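Local atomic coordinates of putative cytoplasmic protein (Salmonella enterica subsp. enterica serovar Typhimurium, PDB entry 4IQN), a protein that is of unknown function, a putative cytoplasmic protein whose chain belongs to a family defined only by a domain of unknown function. Residues 75-80 and 126-131; 134-139 and 151-156; 9-14 and 169-174. All blocks are in the same frame, centred on the assembly; numbering follows the deposited sequence.

Contacts 1 and 2 share the four-stranded antiparallel sheet, with centres about 11 Å apart. The strand that carries I126 and I128 in contact 1 lies beside strand 135-140 of contact 2, probably hydrogen-bonded through I126 O to I138 N at 2.8 Å. Contact 3 stands to one side, its centre about 17 Å from that of contact 1 and about 19 Å from that of contact 2, and helix 166-174 bridges the gap. Y169 of this helix packs against I136 and R153 of contact 2, and its OH lies 2.7 Å from ND1 of H130 in contact 1, a probable hydrogen bond. With the function unknown, no site can be placed relative to them.

Contact 1 of 3, residues 75-80 and 126-131; sequences ETLQKS and IRIDHV
L77 lays its CB and CD2 against the CG2 methyl of I126, with CB 3.7 Å from that methyl, and L55 packs on both residues. This greasy patch sits where the loop between strands 48-49 and 86-87 crosses the start of segment 126-131. Strand 124-128 is an outermost strand of the antiparallel sheet; I126 and I128 pair their backbones with strand 135-140 on its inner side, while T76 and L77 meet it from the loop and E75 touches D129 just beyond. T76 adds a second apolar touch, its CG2 resting 4.0 Å from CG of R127. The guanidinium of R127 turns away from the loop: NH1 bonds back to I128 O and NE pairs with E95.

The polar half of the contact is the carboxylate of D129. With chi1 at -59° its CG lies beside its own backbone N, and the group faces the first residues of the turn. T76 N delivers a nearly straight bond to the syn lone pair of OD2 (2.9 Å, 170° at the hydrogen). E75 N points at the same oxygen but at a poor angle, so that bond is weak. T76 OG1, placed beside its own backbone N (chi1 -64°), lies 2.4 Å from D129 OD1, a donor-to-carboxylate contact so short that its length is doubtful. A water accepts from L77 N at 2.9 Å and lies 2.7 Å from R127 O and 2.8 Å from D129 OD2, bridging turn and strand.

The straight T76 N bond and the water on OD2, with the weak E75 bond and the doubtful hydroxyl contact adding less, would probably stabilise the ionised carboxylate, offset somewhat by the carboxylate of E75 nearby.

Contact 2 of 3, residues 134-139 and 151-156; sequences QAIFIY and IARMER
F137 puts the edge of its ring against M154, a selenomethionine, with CE2 3.9 Å from CB, and A152 and Y139 continue this tightly packed face: A152 CB lies 4.0 Å from Y139 CD1. On the reverse face I136 CG2 meets I151 CG2 at 3.7 Å. Between the two faces runs the antiparallel ladder of a beta hairpin, with A135 facing M154 and F137 facing A152 as hydrogen-bonded pairs: A135 N bonds to M154 O at 2.9 Å and F137 N to A152 O at 2.8 Å, each answered by the reverse bond. Helix 190-207 packs on Y139, whose OH bonds to E210.

The other end is polar and partly exposed. Q134, extended beyond CG, reaches over to its neighbours: its OE1 takes a bond from R153 NH1 (2.8 Å, 162°), the donor lying well above the amide carbonyl plane, and its NE2 gives one to E155 OE2 at 3.1 Å, from above the carboxylate plane. CD1 of I136 covers one face of the R153 guanidinium, and NH2 pairs with E163. Gripped as acceptor on one side and donor on the other, the Q134 amide has its flip fixed, and it links R153 to E155 through a neutral group.

Contact 3 of 3, residues 9-14 and 169-174; sequences TNLIEL and YLYNII
Y171 OH, the polar atom where the two helices meet, hydrogen-bonds to the backbone O of S7, just ahead of helix 8-18. The same oxygen lies 3.6 Å from CB of N10. It also comes within 3.4 Å of L11 N, but at an angle too poor to count as a bond. The phenol end is therefore pushed in at the first turn of the N-terminal helix, where S7 also uses its OG to take the N-H of N10.

The first torsion of Y171 is off a staggered position, and with it goes a ring that reaches L11. The CD1 methyl of L11 sits over one ring face, 4.1 Å from the centroid and 14° off the normal, a clear CH-pi contact, while L11 CB approaches ring atom CE2 at 3.8 Å.

The pair is a splayed helix-helix packing: segments 9-14 and 169-174 run in roughly the same direction, 34° apart, and their axes approach no closer than 10.7 Å, so the contact is made through the side chains of L11, L14, L170, Y171 and I174. L14, one turn on from L11, brings its CD1 to 3.7 Å from CE1 of Y171, the two side chains crossing at about a right angle.

L11 holds its CG anti to the backbone N (chi1 179°), which sends both methyls towards helix 166-174. CD1 and CD2 each lie 4.1 Å from CB of L170. CD1 also meets the CD1 of I174 in one of that residue's two modelled conformers, so this touch is less certain. L58, from a loop, packs on I12 and on L170, so it touches both helices.

Contact 1 of 3, residues 75-80 and 126-131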
loop_
_atom_site.group_PDB
_atom_site.type_symbol
_atom_site.label_atom_id
_atom_site.label_comp_id
_atom_site.label_asym_id
_atom_site.label_seq_id
_atom_site.Cartn_x
_atom_site.Cartn_y
_atom_site.Cartn_z
ATOM N N GLU A 75 -1.465 5.374 8.671
ATOM C CA GLU A 75 -2.566 6.185 9.193
ATOM C C GLU A 75 -3.859 6.016 8.400
ATOM O O GLU A 75 -4.919 5.701 8.956
ATOM C CB GLU A 75 -2.163 7.641 9.225
ATOM C CG GLU A 75 -3.188 8.595 9.781
ATOM C CD GLU A 75 -2.605 9.972 9.863
ATOM O OE1 GLU A 75 -2.713 10.699 8.869
ATOM O OE2 GLU A 75 -1.984 10.290 10.881
ATOM N N THR A 76 -3.774 6.238 7.105
ATOM C CA THR A 76 -4.940 6.240 6.238
ATOM C C THR A 76 -5.710 4.910 6.278
ATOM O O THR A 76 -6.968 4.890 6.238
ATOM C CB THR A 76 -4.505 6.559 4.788
ATOM O OG1 THR A 76 -3.969 7.898 4.734
ATOM C CG2 THR A 76 -5.667 6.439 3.824
ATOM N N LEU A 77 -4.977 3.807 6.341
ATOM C CA LEU A 77 -5.602 2.492 6.224
ATOM C C LEU A 77 -6.551 2.245 7.386
ATOM O O LEU A 77 -7.517 1.455 7.272
ATOM C CB LEU A 77 -4.558 1.392 6.130
ATOM C CG LEU A 77 -3.663 1.130 7.336
ATOM C CD1 LEU A 77 -4.303 0.145 8.331
ATOM C CD2 LEU A 77 -2.288 0.633 6.854
ATOM N N GLN A 78 -6.304 2.911 8.503
ATOM C CA GLN A 78 -7.159 2.697 9.696
ATOM C C GLN A 78 -8.578 3.279 9.511
ATOM O O GLN A 78 -9.508 2.889 10.206
ATOM C CB GLN A 78 -6.460 3.222 10.965
ATOM C CG GLN A 78 -5.128 2.499 11.166
ATOM C CD GLN A 78 -4.341 2.940 12.356
ATOM O OE1 GLN A 78 -4.821 2.906 13.481
ATOM N NE2 GLN A 78 -3.089 3.300 12.129
ATOM N N LYS A 79 -8.724 4.207 8.572
ATOM C CA LYS A 79 -9.994 4.760 8.201
ATOM C C LYS A 79 -10.863 3.710 7.488
ATOM O O LYS A 79 -12.066 3.928 7.338
ATOM C CB LYS A 79 -9.806 6.001 7.312
ATOM C CG LYS A 79 -9.270 7.260 8.033
ATOM C CD LYS A 79 -8.914 8.379 7.033
ATOM C CE LYS A 79 -8.128 9.509 7.697
ATOM N NZ LYS A 79 -8.319 10.813 7.008
ATOM N N SER A 80 -10.268 2.589 7.063
ATOM C CA SER A 80 -10.976 1.562 6.277
ATOM C C SER A 80 -11.429 0.349 7.100
ATOM O O SER A 80 -12.048 -0.555 6.571
ATOM C CB SER A 80 -10.112 1.083 5.090
ATOM O OG SER A 80 -10.051 2.064 4.089
ATOM N N ILE A 126 -4.516 -1.620 -0.024
ATOM C CA ILE A 126 -4.372 -0.932 1.240
ATOM C C ILE A 126 -3.473 0.247 0.991
ATOM O O ILE A 126 -2.322 0.068 0.527
ATOM C CB ILE A 126 -3.768 -1.836 2.342
ATOM C CG1 ILE A 126 -4.705 -3.001 2.713
ATOM C CG2 ILE A 126 -3.461 -1.031 3.588
ATOM C CD1 ILE A 126 -4.087 -3.941 3.745
ATOM N N ARG A 127 -3.947 1.442 1.327
ATOM C CA ARG A 127 -3.149 2.657 1.095
ATOM C C ARG A 127 -2.097 2.785 2.167
ATOM O O ARG A 127 -2.379 2.612 3.348
ATOM C CB ARG A 127 -4.044 3.896 1.114
ATOM C CG ARG A 127 -3.409 5.232 0.741
ATOM C CD ARG A 127 -2.839 5.217 -0.653
ATOM N NE ARG A 127 -2.821 6.564 -1.201
ATOM C CZ ARG A 127 -1.796 7.414 -1.131
ATOM N NH1 ARG A 127 -0.631 7.079 -0.561
ATOM N NH2 ARG A 127 -1.938 8.600 -1.681
ATOM N N ILE A 128 -0.876 3.094 1.754
ATOM C CA ILE A 128 0.247 3.384 2.672
ATOM C C ILE A 128 0.599 4.864 2.518
ATOM O O ILE A 128 0.664 5.377 1.396
ATOM C CB ILE A 128 1.472 2.530 2.316
ATOM C CG1 ILE A 128 1.195 1.049 2.549
ATOM C CG2 ILE A 128 2.756 2.976 3.070
ATOM C CD1 ILE A 128 1.014 0.631 4.001
ATOM N N ASP A 129 0.818 5.550 3.637
ATOM C CA ASP A 129 1.123 6.963 3.624
ATOM C C ASP A 129 2.612 7.102 3.293
ATOM O O ASP A 129 3.431 6.413 3.854
ATOM C CB ASP A 129 0.779 7.582 4.953
ATOM C CG ASP A 129 -0.709 7.399 5.289
ATOM O OD1 ASP A 129 -1.539 8.081 4.621
ATOM O OD2 ASP A 129 -1.037 6.557 6.163
ATOM N N HIS A 130 2.920 7.978 2.352
ATOM C CA HIS A 130 4.238 8.035 1.737
ATOM C C HIS A 130 4.927 9.346 2.077
ATOM O O HIS A 130 4.303 10.280 2.579
ATOM C CB HIS A 130 4.093 7.868 0.223
ATOM C CG HIS A 130 5.394 7.759 -0.506
ATOM N ND1 HIS A 130 6.432 6.976 -0.060
ATOM C CD2 HIS A 130 5.823 8.343 -1.652
ATOM C CE1 HIS A 130 7.447 7.073 -0.904
ATOM N NE2 HIS A 130 7.103 7.909 -1.871
ATOM N N VAL A 131 6.234 9.372 1.865
ATOM C CA VAL A 131 7.056 10.502 2.241
ATOM C C VAL A 131 7.214 11.498 1.098
ATOM O O VAL A 131 7.740 12.594 1.310
ATOM C CB VAL A 131 8.438 10.022 2.718
ATOM C CG1 VAL A 131 8.281 9.154 3.958
ATOM C CG2 VAL A 131 9.183 9.252 1.611
HETATM O O HOH W 1 -2.144 3.981 5.683
#

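Contact 2 of 3, residues 134-139 and 151-156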
loop_
_atom_site.group_PDB
_atom_site.type_symbol
_atom_site.label_atom_id
_atom_site.label_comp_id
_atom_site.label_asym_id
_atom_site.label_seq_id
_atom_site.Cartn_x
_atom_site.Cartn_y
_atom_site.Cartn_z
ATOM N N GLN A 134 4.303 10.395 -4.626
ATOM C CA GLN A 134 3.692 9.164 -5.146
ATOM C C GLN A 134 2.691 8.563 -4.160
ATOM O O GLN A 134 2.785 8.779 -2.938
ATOM C CB GLN A 134 4.720 8.110 -5.500
ATOM C CG GLN A 134 5.575 8.501 -6.675
ATOM C CD GLN A 134 6.517 7.423 -7.164
ATOM O OE1 GLN A 134 6.564 6.298 -6.665
ATOM N NE2 GLN A 134 7.307 7.790 -8.159
ATOM N N ALA A 135 1.767 7.786 -4.707
ATOM C CA ALA A 135 0.889 6.928 -3.877
ATOM C C ALA A 135 1.508 5.546 -3.759
ATOM O O ALA A 135 2.060 5.012 -4.745
ATOM C CB ALA A 135 -0.527 6.845 -4.500
ATOM N N ILE A 136 1.379 4.925 -2.576
ATOM C CA ILE A 136 1.943 3.635 -2.313
ATOM C C ILE A 136 0.775 2.761 -1.827
ATOM O O ILE A 136 -0.053 3.247 -1.029
ATOM C CB ILE A 136 2.958 3.689 -1.145
ATOM C CG1 ILE A 136 4.064 4.744 -1.332
ATOM C CG2 ILE A 136 3.548 2.335 -0.833
ATOM C CD1 ILE A 136 4.917 4.487 -2.522
ATOM N N PHE A 137 0.717 1.505 -2.295
ATOM C CA PHE A 137 -0.379 0.596 -1.909
ATOM C C PHE A 137 0.198 -0.780 -1.647
ATOM O O PHE A 137 1.161 -1.214 -2.276
ATOM C CB PHE A 137 -1.421 0.425 -3.013
ATOM C CG PHE A 137 -1.898 1.686 -3.640
ATOM C CD1 PHE A 137 -3.010 2.360 -3.160
ATOM C CD2 PHE A 137 -1.258 2.206 -4.753
ATOM C CE1 PHE A 137 -3.453 3.529 -3.737
ATOM C CE2 PHE A 137 -1.706 3.345 -5.346
ATOM C CZ PHE A 137 -2.793 4.029 -4.845
ATOM N N ILE A 138 -0.399 -1.488 -0.709
ATOM C CA ILE A 138 -0.202 -2.880 -0.606
ATOM C C ILE A 138 -1.204 -3.503 -1.573
ATOM O O ILE A 138 -2.414 -3.177 -1.532
ATOM C CB ILE A 138 -0.403 -3.399 0.839
ATOM C CG1 ILE A 138 0.403 -2.584 1.859
ATOM C CG2 ILE A 138 0.026 -4.833 0.923
ATOM C CD1 ILE A 138 0.161 -3.065 3.284
ATOM N N TYR A 139 -0.696 -4.377 -2.427
ATOM C CA TYR A 139 -1.467 -4.964 -3.535
ATOM C C TYR A 139 -1.946 -6.320 -3.088
ATOM O O TYR A 139 -1.153 -7.258 -3.006
ATOM C CB TYR A 139 -0.555 -5.094 -4.778
ATOM C CG TYR A 139 -1.269 -5.101 -6.096
ATOM C CD1 TYR A 139 -2.002 -3.993 -6.522
ATOM C CD2 TYR A 139 -1.204 -6.204 -6.949
ATOM C CE1 TYR A 139 -2.673 -3.997 -7.760
ATOM C CE2 TYR A 139 -1.876 -6.200 -8.191
ATOM C CZ TYR A 139 -2.610 -5.100 -8.587
ATOM O OH TYR A 139 -3.281 -5.094 -9.822
ATOM N N ILE A 151 4.086 -4.373 -3.128
ATOM C CA ILE A 151 3.775 -2.963 -3.109
ATOM C C ILE A 151 3.533 -2.486 -4.544
ATOM O O ILE A 151 4.232 -2.907 -5.473
ATOM C CB ILE A 151 4.952 -2.183 -2.503
ATOM C CG1 ILE A 151 5.086 -2.567 -1.015
ATOM C CG2 ILE A 151 4.807 -0.669 -2.684
ATOM C CD1 ILE A 151 3.970 -2.007 -0.150
ATOM N N ALA A 152 2.529 -1.629 -4.704
ATOM C CA ALA A 152 2.290 -0.922 -5.962
ATOM C C ALA A 152 2.515 0.561 -5.731
ATOM O O ALA A 152 2.295 1.071 -4.610
ATOM C CB ALA A 152 0.894 -1.163 -6.449
ATOM N N ARG A 153 2.939 1.246 -6.797
ATOM C CA ARG A 153 3.130 2.674 -6.798
ATOM C C ARG A 153 2.290 3.336 -7.881
ATOM O O ARG A 153 2.030 2.734 -8.933
ATOM C CB ARG A 153 4.628 3.037 -7.012
ATOM C CG ARG A 153 5.482 2.761 -5.815
ATOM C CD ARG A 153 6.942 3.007 -6.099
ATOM N NE ARG A 153 7.770 2.890 -4.923
ATOM C CZ ARG A 153 8.190 3.907 -4.163
ATOM N NH1 ARG A 153 7.910 5.161 -4.460
ATOM N NH2 ARG A 153 8.955 3.669 -3.124
HETATM N N MSE A 154 1.874 4.573 -7.627
HETATM C CA MSE A 154 1.176 5.374 -8.628
HETATM C C MSE A 154 1.723 6.779 -8.641
HETATM O O MSE A 154 1.834 7.445 -7.620
HETATM C CB MSE A 154 -0.329 5.314 -8.423
HETATM C CG MSE A 154 -1.085 6.240 -9.357
HETATM SE SE MSE A 154 -2.963 5.938 -9.033
HETATM C CE MSE A 154 -3.594 6.439 -10.811
ATOM N N GLU A 155 2.059 7.251 -9.818
ATOM C CA GLU A 155 2.530 8.618 -9.991
ATOM C C GLU A 155 1.872 9.181 -11.210
ATOM O O GLU A 155 1.915 8.560 -12.263
ATOM C CB GLU A 155 4.033 8.657 -10.190
ATOM C CG GLU A 155 4.554 10.089 -10.107
ATOM C CD GLU A 155 5.987 10.175 -10.528
ATOM O OE1 GLU A 155 6.289 9.938 -11.737
ATOM O OE2 GLU A 155 6.798 10.487 -9.632
ATOM N N ARG A 156 1.272 10.351 -11.067
ATOM C CA ARG A 156 0.397 10.923 -12.081
ATOM C C ARG A 156 -0.522 9.829 -12.638
ATOM O O ARG A 156 -1.303 9.245 -11.895
ATOM C CB ARG A 156 1.209 11.676 -13.131
ATOM C CG ARG A 156 1.901 12.903 -12.528
ATOM C CD ARG A 156 3.328 12.972 -12.990
ATOM N NE ARG A 156 3.400 13.063 -14.438
ATOM C CZ ARG A 156 4.510 12.864 -15.157
ATOM N NH1 ARG A 156 4.474 13.002 -16.483
ATOM N NH2 ARG A 156 5.663 12.529 -14.564
#

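Contact 3 of 3, residues 9-14 and 169-174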
loop_
_atom_site.group_PDB
_atom_site.type_symbol
_atom_site.label_atom_id
_atom_site.label_comp_id
_atom_site.label_asym_id
_atom_site.label_seq_id
_atom_site.Cartn_x
_atom_site.Cartn_y
_atom_site.Cartn_z
ATOM N N THR A 9 11.508 -9.022 12.406
ATOM C CA THR A 9 11.895 -8.713 13.794
ATOM C C THR A 9 12.922 -7.595 13.803
ATOM O O THR A 9 12.804 -6.632 14.579
ATOM C CB THR A 9 12.461 -9.946 14.527
ATOM O OG1 THR A 9 11.403 -10.876 14.754
ATOM C CG2 THR A 9 13.048 -9.564 15.880
ATOM N N ASN A 10 13.923 -7.731 12.937
ATOM C CA ASN A 10 14.944 -6.716 12.791
ATOM C C ASN A 10 14.321 -5.386 12.343
ATOM O O ASN A 10 14.665 -4.317 12.871
ATOM C CB ASN A 10 16.066 -7.195 11.835
ATOM C CG ASN A 10 16.902 -8.369 12.395
ATOM O OD1 ASN A 10 17.750 -8.927 11.694
ATOM N ND2 ASN A 10 16.672 -8.746 13.639
ATOM N N LEU A 11 13.386 -5.440 11.394
ATOM C CA LEU A 11 12.733 -4.239 10.903
ATOM C C LEU A 11 12.020 -3.471 12.031
ATOM O O LEU A 11 12.157 -2.258 12.154
ATOM C CB LEU A 11 11.778 -4.545 9.761
ATOM C CG LEU A 11 11.039 -3.327 9.195
ATOM C CD1 LEU A 11 12.007 -2.223 8.775
ATOM C CD2 LEU A 11 10.233 -3.800 8.017
ATOM N N ILE A 12 11.295 -4.179 12.873
ATOM C CA ILE A 12 10.587 -3.523 13.946
ATOM C C ILE A 12 11.554 -2.850 14.937
ATOM O O ILE A 12 11.292 -1.726 15.372
ATOM C CB ILE A 12 9.622 -4.483 14.653
ATOM C CG1 ILE A 12 8.524 -4.983 13.672
ATOM C CG2 ILE A 12 9.006 -3.788 15.844
ATOM C CD1 ILE A 12 7.548 -3.921 13.222
ATOM N N GLU A 13 12.678 -3.494 15.261
ATOM C CA GLU A 13 13.683 -2.836 16.094
ATOM C C GLU A 13 14.152 -1.522 15.476
ATOM O O GLU A 13 14.367 -0.535 16.201
ATOM C CB GLU A 13 14.910 -3.739 16.378
ATOM C CG GLU A 13 14.604 -4.966 17.237
ATOM C CD GLU A 13 13.813 -4.647 18.507
ATOM O OE1 GLU A 13 14.389 -4.078 19.451
ATOM O OE2 GLU A 13 12.605 -4.968 18.575
ATOM N N LEU A 14 14.345 -1.508 14.162
ATOM C CA LEU A 14 14.731 -0.284 13.473
ATOM C C LEU A 14 13.587 0.733 13.472
ATOM O O LEU A 14 13.813 1.916 13.663
ATOM C CB LEU A 14 15.235 -0.596 12.063
ATOM C CG LEU A 14 16.464 -1.519 12.006
ATOM C CD1 LEU A 14 16.655 -2.050 10.595
ATOM C CD2 LEU A 14 17.715 -0.814 12.507
ATOM N N TYR A 169 10.000 -1.814 1.282
ATOM C CA TYR A 169 9.667 -0.407 1.247
ATOM C C TYR A 169 10.200 0.302 2.496
ATOM O O TYR A 169 10.874 1.343 2.407
ATOM C CB TYR A 169 8.140 -0.206 1.078
ATOM C CG TYR A 169 7.686 1.209 1.285
ATOM C CD1 TYR A 169 7.780 2.158 0.265
ATOM C CD2 TYR A 169 7.191 1.635 2.519
ATOM C CE1 TYR A 169 7.396 3.462 0.456
ATOM C CE2 TYR A 169 6.775 2.930 2.726
ATOM C CZ TYR A 169 6.875 3.864 1.700
ATOM O OH TYR A 169 6.494 5.179 1.900
ATOM N N LEU A 170 9.924 -0.254 3.678
ATOM C CA LEU A 170 10.327 0.403 4.903
ATOM C C LEU A 170 11.845 0.414 5.130
ATOM O O LEU A 170 12.383 1.415 5.640
ATOM C CB LEU A 170 9.602 -0.201 6.112
ATOM C CG LEU A 170 8.138 0.192 6.169
ATOM C CD1 LEU A 170 7.517 -0.532 7.365
ATOM C CD2 LEU A 170 7.918 1.694 6.307
ATOM N N TYR A 171 12.536 -0.668 4.784
ATOM C CA TYR A 171 13.999 -0.670 4.901
ATOM C C TYR A 171 14.571 0.487 4.094
ATOM O O TYR A 171 15.532 1.164 4.527
ATOM C CB TYR A 171 14.605 -2.000 4.437
ATOM C CG TYR A 171 14.794 -3.019 5.542
ATOM C CD1 TYR A 171 15.867 -2.930 6.438
ATOM C CD2 TYR A 171 13.904 -4.049 5.715
ATOM C CE1 TYR A 171 16.032 -3.848 7.451
ATOM C CE2 TYR A 171 14.083 -4.992 6.729
ATOM C CZ TYR A 171 15.137 -4.888 7.603
ATOM O OH TYR A 171 15.314 -5.823 8.630
ATOM N N ASN A 172 13.993 0.711 2.924
ATOM C CA ASN A 172 14.455 1.813 2.077
ATOM C C ASN A 172 14.136 3.180 2.724
ATOM O O ASN A 172 15.003 4.043 2.790
ATOM C CB ASN A 172 13.936 1.677 0.659
ATOM C CG ASN A 172 14.712 0.651 -0.152
ATOM O OD1 ASN A 172 14.421 -0.551 -0.176
ATOM N ND2 ASN A 172 15.719 1.119 -0.808
ATOM N N ILE A 173 12.933 3.346 3.278
ATOM C CA ILE A 173 12.587 4.599 3.960
ATOM C C ILE A 173 13.578 4.893 5.084
ATOM O O ILE A 173 14.091 5.998 5.191
ATOM C CB ILE A 173 11.140 4.579 4.518
ATOM C CG1 ILE A 173 10.110 4.546 3.393
ATOM C CG2 ILE A 173 10.878 5.717 5.497
ATOM C CD1 ILE A 173 10.113 5.749 2.485
ATOM N N ILE A 174 13.848 3.875 5.887
ATOM C CA ILE A 174 14.675 4.012 7.077
ATOM C C ILE A 174 16.173 4.163 6.787
ATOM O O ILE A 174 16.917 4.649 7.631
ATOM C CB ILE A 174 14.449 2.793 7.979
ATOM C CG1 ILE A 174 13.065 2.921 8.621
ATOM C CG2 ILE A 174 15.542 2.669 9.018
ATOM C CD1 ILE A 174 12.611 1.690 9.359
#